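Local coordinates for carboxypeptidase A inhibitor (Ascaris suum, PDB 3FJU), which inhibits carboxypeptidase A, a zinc metalloprotease, as a small secreted protein cross-linked by disulfides, at residues V17-I22 with I39-S43; I29-E33 with N57-C61. All blocks are in the same frame, centred on the assembly; numbering follows the deposited sequence.

Interaction 1 (V17-I22 with I39-S43); sequences VQKNKI and IPCKS
A single side-chain amide, that of Asn20, bridges two pieces of chain that otherwise meet through apolar groups. Its ND2 donates to the carbonyl O of Pro40 over 2.9 Å; the acceptor lies close to the amide plane, and the C=O...N angle of 165° shows an approach nearly end-on to the carbonyl. The same ND2 also donates to the backbone O of Asp46. The bond from CA to CB of Asn20 already points at residues 39-43, and with CG between its own N and carbonyl carbon (chi1 63°) the ND2 end meets Pro40 O.

Around this bond the packing is aliphatic. The CD1 methyl of Ile39 points back against the Asn20 side chain, 3.5 Å from its CG, while also touching CB of Lys19 at 3.9 Å. Val17 divides its two methyls: CG1 meets CB of Ile39 at 4.1 Å, and CG2 meets CD of Pro40 at 4.1 Å. At the other end of the loop Ile22 reaches across with CD1, 3.8 Å from CA of Cys41. Val17 N bonds to Ile22 O and Lys21 N, weakly, to Val17 O, two residues pairing with one: a G1 beta bulge, with Lys21 at positive phi. Gripped by two backbone acceptors, the buried Asn20 nitrogen ties the 17-22 turn to the loop by a directed bond as well as by methyl packing.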
loop_
_atom_site.group_PDB
_atom_site.type_symbol
_atom_site.label_atom_id
_atom_site.label_comp_id
_atom_site.label_asym_id
_atom_site.label_seq_id
_atom_site.Cartn_x
_atom_site.Cartn_y
_atom_site.Cartn_z
ATOM N N VAL B 17 -3.126 22.200 -22.992
ATOM C CA VAL B 17 -2.626 20.862 -22.690
ATOM C C VAL B 17 -3.226 19.899 -23.719
ATOM O O VAL B 17 -4.443 19.680 -23.751
ATOM C CB VAL B 17 -2.966 20.443 -21.240
ATOM C CG1 VAL B 17 -2.404 19.044 -20.940
ATOM C CG2 VAL B 17 -2.377 21.462 -20.243
ATOM N N GLN B 18 -2.380 19.305 -24.555
ATOM C CA GLN B 18 -2.915 18.517 -25.666
ATOM C C GLN B 18 -3.561 17.200 -25.266
ATOM O O GLN B 18 -4.511 16.761 -25.918
ATOM C CB GLN B 18 -1.877 18.318 -26.766
ATOM C CG GLN B 18 -1.612 19.594 -27.592
ATOM C CD GLN B 18 -2.824 20.093 -28.372
ATOM O OE1 GLN B 18 -3.659 19.312 -28.835
ATOM N NE2 GLN B 18 -2.930 21.408 -28.505
ATOM N N LYS B 19 -3.082 16.593 -24.184
ATOM C CA LYS B 19 -3.621 15.306 -23.768
ATOM C C LYS B 19 -5.113 15.401 -23.405
ATOM O O LYS B 19 -5.922 14.554 -23.828
ATOM C CB LYS B 19 -2.794 14.715 -22.623
ATOM C CG LYS B 19 -2.746 13.213 -22.628
ATOM C CD LYS B 19 -1.785 12.642 -21.594
ATOM C CE LYS B 19 -0.360 12.526 -22.101
ATOM N NZ LYS B 19 0.431 11.562 -21.271
ATOM N N ASN B 20 -5.486 16.447 -22.665
ATOM C CA ASN B 20 -6.878 16.620 -22.227
ATOM C C ASN B 20 -7.607 17.865 -22.761
ATOM O O ASN B 20 -8.743 18.113 -22.401
ATOM C CB ASN B 20 -7.012 16.487 -20.695
ATOM C CG ASN B 20 -6.233 17.562 -19.927
ATOM O OD1 ASN B 20 -5.476 18.341 -20.513
ATOM N ND2 ASN B 20 -6.403 17.586 -18.606
ATOM N N LYS B 21 -6.926 18.644 -23.599
ATOM C CA LYS B 21 -7.519 19.809 -24.293
ATOM C C LYS B 21 -8.098 20.846 -23.331
ATOM O O LYS B 21 -9.239 21.305 -23.466
ATOM C CB LYS B 21 -8.564 19.365 -25.335
ATOM C CG LYS B 21 -7.985 18.453 -26.401
ATOM C CD LYS B 21 -6.942 19.157 -27.241
ATOM C CE LYS B 21 -6.615 18.341 -28.481
ATOM N NZ LYS B 21 -5.551 17.328 -28.248
ATOM N N ILE B 22 -7.305 21.185 -22.327
ATOM C CA ILE B 22 -7.671 22.265 -21.426
ATOM C C ILE B 22 -6.519 23.248 -21.307
ATOM O O ILE B 22 -5.342 22.904 -21.496
ATOM C CB ILE B 22 -8.096 21.790 -20.002
ATOM C CG1 ILE B 22 -6.882 21.304 -19.189
ATOM C CG2 ILE B 22 -9.195 20.720 -20.086
ATOM C CD1 ILE B 22 -7.107 21.275 -17.664
ATOM N N ILE B 39 -0.574 15.393 -15.990
ATOM C CA ILE B 39 -1.091 16.640 -16.567
ATOM C C ILE B 39 -2.016 17.345 -15.588
ATOM O O ILE B 39 -2.541 16.720 -14.663
ATOM C CB ILE B 39 -1.844 16.375 -17.904
ATOM C CG1 ILE B 39 -3.101 15.510 -17.664
ATOM C CG2 ILE B 39 -0.867 15.771 -18.946
ATOM C CD1 ILE B 39 -3.917 15.137 -18.933
ATOM N N PRO B 40 -2.212 18.661 -15.774
ATOM C CA PRO B 40 -3.143 19.401 -14.925
ATOM C C PRO B 40 -4.597 19.090 -15.235
ATOM O O PRO B 40 -4.935 18.590 -16.318
ATOM C CB PRO B 40 -2.883 20.870 -15.306
ATOM C CG PRO B 40 -1.635 20.882 -16.048
ATOM C CD PRO B 40 -1.546 19.554 -16.732
ATOM N N CYS B 41 -5.457 19.454 -14.292
ATOM C CA CYS B 41 -6.886 19.293 -14.443
ATOM C C CYS B 41 -7.583 20.296 -13.536
ATOM O O CYS B 41 -6.996 20.801 -12.564
ATOM C CB CYS B 41 -7.307 17.876 -14.059
ATOM S SG CYS B 41 -6.641 17.360 -12.431
ATOM N N LYS B 42 -8.850 20.552 -13.847
ATOM C CA LYS B 42 -9.723 21.374 -13.012
ATOM C C LYS B 42 -10.741 20.519 -12.280
ATOM O O LYS B 42 -11.163 20.873 -11.172
ATOM C CB LYS B 42 -10.426 22.429 -13.868
ATOM C CG LYS B 42 -9.503 23.342 -14.653
ATOM C CD LYS B 42 -8.698 24.259 -13.758
ATOM C CE LYS B 42 -8.380 25.563 -14.491
ATOM N NZ LYS B 42 -7.110 26.128 -13.998
ATOM N N SER B 43 -11.136 19.405 -12.906
ATOM C CA SER B 43 -12.025 18.423 -12.275
ATOM C C SER B 43 -11.748 17.026 -12.804
ATOM O O SER B 43 -10.980 16.864 -13.757
ATOM C CB SER B 43 -13.497 18.781 -12.525
ATOM O OG SER B 43 -13.855 18.561 -13.875
#

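Interaction 2 (I29-E33 with N57-C61); sequences IQRCE and NKGCC. Unlike the reference sequence in segment 57-61: Gly59 (reference Leu), Cys60 (reference Pro), Cys61 (reference Trp).
Cys32 of helix 26-36 and Cys60 of strand 60-62 are joined by a disulfide, SG to SG 2.0 Å, and the Arg31 side chain passes near it, reaching the adjoining turn with its guanidinium. Both sulfurs leave their backbones on the side of the N, opposite the carbonyl carbon, and meet with chi3 -82°, near the perpendicular setting of an unstrained disulfide, within a CA-CA separation of 5.6 Å between Cys32 and Cys60.

Arg31 starts extended, with CG anti to the backbone N, then bends at chi3 (67°), which brings its flat end over to the turn. There NH2 donates to the carbonyl O of Lys58 at 2.9 Å. The bond is bent, its N-H...O angle being 147°, and the acceptor is tilted from the guanidinium plane. CA of Gly59 lies at the edge of the group, 3.8 Å from NH2, whereas SG of Cys60 approaches the same nitrogen obliquely at 3.4 Å. Water 1, in the guanidinium plane, accepts from Arg31 NH1 at 3.2 Å and donates to Lys58 O at 2.9 Å, so that this carbonyl receives one bond from the arginine directly and another through the water. NH2 also forms a salt bridge with Glu28 of the same helix, and a weak hydrogen bond joins NH1 to Glu35.

Lys58 and Gly59 occupy the positive-phi corners of a type I' turn, closed by paired backbone bonds between Asn57 and Cys60. Asn57 ND2 bonds to the backbone of the other protein chain of the assembly, and Lys58 NZ does so weakly. The arrangement is that of a small disulfide-rich domain, in which a helix is cross-linked to the start of the second strand of a two-stranded beta hairpin, where its type I' turn ends.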
loop_
_atom_site.group_PDB
_atom_site.type_symbol
_atom_site.label_atom_id
_atom_site.label_comp_id
_atom_site.label_asym_id
_atom_site.label_seq_id
_atom_site.Cartn_x
_atom_site.Cartn_y
_atom_site.Cartn_z
ATOM N N ILE B 29 1.460 23.288 -15.516
ATOM C CA ILE B 29 1.928 22.225 -16.416
ATOM C C ILE B 29 3.268 21.656 -15.902
ATOM O O ILE B 29 3.429 20.430 -15.772
ATOM C CB ILE B 29 2.040 22.746 -17.857
ATOM C CG1 ILE B 29 0.638 23.021 -18.434
ATOM C CG2 ILE B 29 2.849 21.784 -18.725
ATOM C CD1 ILE B 29 0.642 23.818 -19.705
ATOM N N GLN B 30 4.217 22.547 -15.601
ATOM C CA GLN B 30 5.504 22.153 -15.033
ATOM C C GLN B 30 5.370 21.365 -13.729
ATOM O O GLN B 30 6.041 20.331 -13.563
ATOM C CB GLN B 30 6.384 23.379 -14.807
ATOM C CG GLN B 30 6.998 23.917 -16.081
ATOM C CD GLN B 30 7.625 25.327 -15.939
ATOM O OE1 GLN B 30 8.335 25.780 -16.844
ATOM N NE2 GLN B 30 7.362 26.019 -14.815
ATOM N N ARG B 31 4.519 21.843 -12.815
ATOM C CA ARG B 31 4.366 21.184 -11.508
ATOM C C ARG B 31 3.799 19.776 -11.664
ATOM O O ARG B 31 4.298 18.833 -11.042
ATOM C CB ARG B 31 3.493 22.011 -10.559
ATOM C CG ARG B 31 3.329 21.426 -9.172
ATOM C CD ARG B 31 2.397 22.237 -8.301
ATOM N NE ARG B 31 1.012 22.190 -8.778
ATOM C CZ ARG B 31 0.144 21.205 -8.541
ATOM N NH1 ARG B 31 0.490 20.129 -7.838
ATOM N NH2 ARG B 31 -1.077 21.289 -9.035
ATOM N N CYS B 32 2.749 19.628 -12.471
ATOM C CA CYS B 32 2.127 18.308 -12.587
ATOM C C CYS B 32 3.088 17.297 -13.216
ATOM O O CYS B 32 3.106 16.140 -12.818
ATOM C CB CYS B 32 0.804 18.366 -13.336
ATOM S SG CYS B 32 -0.482 19.255 -12.424
ATOM N N GLU B 33 3.906 17.755 -14.159
ATOM C CA GLU B 33 4.879 16.894 -14.828
ATOM C C GLU B 33 6.039 16.536 -13.894
ATOM O O GLU B 33 6.466 15.356 -13.803
ATOM C CB GLU B 33 5.401 17.604 -16.080
ATOM C CG GLU B 33 6.275 16.737 -16.976
ATOM C CD GLU B 33 6.772 17.503 -18.202
ATOM O OE1 GLU B 33 7.238 18.648 -18.031
ATOM O OE2 GLU B 33 6.702 16.969 -19.332
ATOM N N ASN B 57 -6.836 15.502 -8.524
ATOM C CA ASN B 57 -6.501 15.731 -7.133
ATOM C C ASN B 57 -5.438 16.805 -7.048
ATOM O O ASN B 57 -4.354 16.669 -7.628
ATOM C CB ASN B 57 -5.993 14.422 -6.538
ATOM C CG ASN B 57 -5.871 14.474 -5.031
ATOM O OD1 ASN B 57 -6.815 14.841 -4.335
ATOM N ND2 ASN B 57 -4.717 14.073 -4.521
ATOM N N LYS B 58 -5.751 17.896 -6.339
ATOM C CA LYS B 58 -4.779 18.964 -6.127
ATOM C C LYS B 58 -4.166 19.475 -7.441
ATOM O O LYS B 58 -2.958 19.680 -7.567
ATOM C CB LYS B 58 -3.733 18.521 -5.116
ATOM C CG LYS B 58 -4.389 18.333 -3.756
ATOM C CD LYS B 58 -3.400 18.083 -2.662
ATOM C CE LYS B 58 -2.962 16.638 -2.633
ATOM N NZ LYS B 58 -2.744 16.218 -1.224
ATOM N N GLY B 59 -5.036 19.624 -8.421
ATOM C CA GLY B 59 -4.692 20.269 -9.680
ATOM C C GLY B 59 -4.027 19.400 -10.734
ATOM O O GLY B 59 -3.729 19.899 -11.821
ATOM N N CYS B 60 -3.785 18.118 -10.424
ATOM C CA CYS B 60 -3.195 17.169 -11.392
ATOM C C CYS B 60 -3.984 15.851 -11.494
ATOM O O CYS B 60 -4.689 15.479 -10.558
ATOM C CB CYS B 60 -1.751 16.838 -10.989
ATOM S SG CYS B 60 -0.671 18.288 -10.646
ATOM N N CYS B 61 -3.856 15.148 -12.625
ATOM C CA CYS B 61 -4.509 13.839 -12.806
ATOM C C CYS B 61 -3.740 12.740 -12.090
ATOM O O CYS B 61 -2.684 12.325 -12.553
ATOM C CB CYS B 61 -4.641 13.489 -14.290
ATOM S SG CYS B 61 -5.837 14.548 -15.161
HETATM O O HOH W 1 -1.196 17.418 -7.535
#

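In the fold
The two interactions lie side by side, their centres about 9 Å apart, and their segments alternate along the chain. Residues 39-43 of interaction 1 run next to residues 57-61 of interaction 2: Ile39 O is 2.9 Å from Cys61 N and Cys41 N is 3.0 Å from Gly59 O, both probable hydrogen bonds. The loop therefore lies between the two hairpins, with Pro40 also touching Ile29 and Cys32 of the helix. Disulfides Cys41-Cys56 and Cys47-Cys61 tie this region further. A bound zinc ion lies about 4 Å from the Arg31 side chain of interaction 2, while the Cys41 side chain is about 11 Å from a bound zinc; Glu35 and His36, at the helix end, bind zinc.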